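Local coordinates for protein epoxide hydrolase (Aspergillus niger, PDB 1QO7) that probably hydrolyses epoxides to vicinal diols, as an alpha/beta hydrolase related to the mammalian microsomal epoxide hydrolases, at residues Cys214-Pro219 against Ala356-Leu361. The protein carries 2 engineered substitutions. Residues are numbered along the deposited sequence; the frame is centred on the assembly and turned at random.
Sequences CAMRAP and ATTGNL
Met216 meets Thr358 tip to tip where, in this alpha/beta hydrolase fold, the loop that follows strand 206-211 packs against the turn leading into edge strand 359-366. The tight part is apolar: Met216 CE lies 3.7 Å from Thr358 CG2, with the sulfur SD packed against the same methyl. A long, flexible thioether suits this place, because it can span two backbones that keep well apart; straight at chi2, the chain bends at chi3 (-67°), which brings CE near Thr357 OG1 as well. Cys214, small and buried, brings SG to 3.8 Å from Thr358 OG1, a van der Waals approach. Both threonine hydroxyls are hydrogen-bonded to carbonyls three residues back at helix 352-355, Thr357 OG1 to Trp354 O and Thr358 OG1 to Ile355 O; Thr357 OG1 also bonds Gln329 NE2. In each, OG1 stands between the backbone N and the carbonyl carbon (chi1 69° and 73°), which lets it reach back to that turn, while CG2 of Thr358 faces the methionine. The other side is looser: toward Arg217 and Ala218 the loop is exposed, and neither meets segment 356-361. The side chain of Cys214 is about 11 Å from those of Asp190 and His372, the predicted nucleophile and proton donor. At the far end, the rigid ring of Pro219 crosses Thr357 at about a right angle, its CG 4.0 Å from Thr357 OG1.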
loop_
_atom_site.group_PDB
_atom_site.type_symbol
_atom_site.label_atom_id
_atom_site.label_comp_id
_atom_site.label_asym_id
_atom_site.label_seq_id
_atom_site.Cartn_x
_atom_site.Cartn_y
_atom_site.Cartn_z
ATOM N N CYS A 214 -18.591 -14.294 -0.040
ATOM C CA CYS A 214 -19.552 -13.662 0.849
ATOM C C CYS A 214 -18.786 -13.062 2.019
ATOM O O CYS A 214 -18.771 -13.621 3.114
ATOM C CB CYS A 214 -20.576 -14.683 1.357
ATOM S SG CYS A 214 -22.027 -13.952 2.186
ATOM N N ALA A 215 -18.136 -11.929 1.772
ATOM C CA ALA A 215 -17.364 -11.242 2.801
ATOM C C ALA A 215 -18.318 -10.758 3.887
ATOM O O ALA A 215 -19.244 -9.995 3.612
ATOM C CB ALA A 215 -16.617 -10.061 2.192
ATOM N N MET A 216 -18.095 -11.209 5.119
ATOM C CA MET A 216 -18.955 -10.820 6.229
ATOM C C MET A 216 -18.316 -11.116 7.578
ATOM O O MET A 216 -17.322 -11.836 7.667
ATOM C CB MET A 216 -20.289 -11.564 6.138
ATOM C CG MET A 216 -20.159 -13.064 6.351
ATOM S SD MET A 216 -21.724 -13.928 6.176
ATOM C CE MET A 216 -22.603 -13.267 7.612
ATOM N N ARG A 217 -18.907 -10.550 8.625
ATOM C CA ARG A 217 -18.439 -10.743 9.994
ATOM C C ARG A 217 -19.415 -11.704 10.663
ATOM O O ARG A 217 -20.400 -12.119 10.050
ATOM C CB ARG A 217 -18.457 -9.415 10.751
ATOM C CG ARG A 217 -17.861 -8.235 9.997
ATOM C CD ARG A 217 -18.113 -6.938 10.758
ATOM N NE ARG A 217 -17.588 -5.768 10.059
ATOM C CZ ARG A 217 -17.680 -4.523 10.516
ATOM N NH1 ARG A 217 -18.281 -4.286 11.676
ATOM N NH2 ARG A 217 -17.169 -3.515 9.819
ATOM N N ALA A 218 -19.152 -12.051 11.917
ATOM C CA ALA A 218 -20.039 -12.954 12.642
ATOM C C ALA A 218 -21.445 -12.348 12.662
ATOM O O ALA A 218 -21.618 -11.174 12.983
ATOM C CB ALA A 218 -19.527 -13.157 14.065
ATOM N N PRO A 219 -22.465 -13.148 12.311
ATOM C CA PRO A 219 -23.869 -12.715 12.278
ATOM C C PRO A 219 -24.353 -12.059 13.573
ATOM O O PRO A 219 -23.909 -12.414 14.663
ATOM C CB PRO A 219 -24.619 -14.010 11.983
ATOM C CG PRO A 219 -23.643 -14.776 11.150
ATOM C CD PRO A 219 -22.346 -14.554 11.890
ATOM N N ALA A 356 -26.092 -18.238 5.012
ATOM C CA ALA A 356 -27.542 -18.415 5.011
ATOM C C ALA A 356 -28.313 -17.262 5.647
ATOM O O ALA A 356 -29.500 -17.082 5.357
ATOM C CB ALA A 356 -27.909 -19.727 5.706
ATOM N N THR A 357 -27.655 -16.488 6.510
ATOM C CA THR A 357 -28.315 -15.358 7.167
ATOM C C THR A 357 -28.365 -14.122 6.275
ATOM O O THR A 357 -29.070 -13.157 6.587
ATOM C CB THR A 357 -27.604 -14.941 8.484
ATOM O OG1 THR A 357 -26.328 -14.357 8.184
ATOM C CG2 THR A 357 -27.411 -16.145 9.397
ATOM N N THR A 358 -27.633 -14.160 5.161
ATOM C CA THR A 358 -27.568 -13.023 4.248
ATOM C C THR A 358 -28.491 -13.134 3.034
ATOM O O THR A 358 -28.482 -12.269 2.160
ATOM C CB THR A 358 -26.122 -12.804 3.741
ATOM O OG1 THR A 358 -25.778 -13.833 2.808
ATOM C CG2 THR A 358 -25.137 -12.849 4.905
ATOM N N GLY A 359 -29.291 -14.192 2.979
ATOM C CA GLY A 359 -30.196 -14.339 1.854
ATOM C C GLY A 359 -30.944 -15.653 1.799
ATOM O O GLY A 359 -30.706 -16.566 2.592
ATOM N N ASN A 360 -31.865 -15.737 0.846
ATOM C CA ASN A 360 -32.672 -16.930 0.633
ATOM C C ASN A 360 -31.795 -18.004 -0.020
ATOM O O ASN A 360 -31.959 -18.345 -1.193
ATOM C CB ASN A 360 -33.867 -16.569 -0.255
ATOM C CG ASN A 360 -34.746 -17.760 -0.567
ATOM O OD1 ASN A 360 -34.907 -18.661 0.255
ATOM N ND2 ASN A 360 -35.332 -17.764 -1.760
ATOM N N LEU A 361 -30.856 -18.531 0.759
ATOM C CA LEU A 361 -29.926 -19.546 0.278
ATOM C C LEU A 361 -30.635 -20.871 0.029
ATOM O O LEU A 361 -31.007 -21.573 0.971
ATOM C CB LEU A 361 -28.800 -19.742 1.292
ATOM C CG LEU A 361 -27.634 -20.627 0.853
ATOM C CD1 LEU A 361 -26.894 -19.961 -0.302
ATOM C CD2 LEU A 361 -26.687 -20.848 2.023
#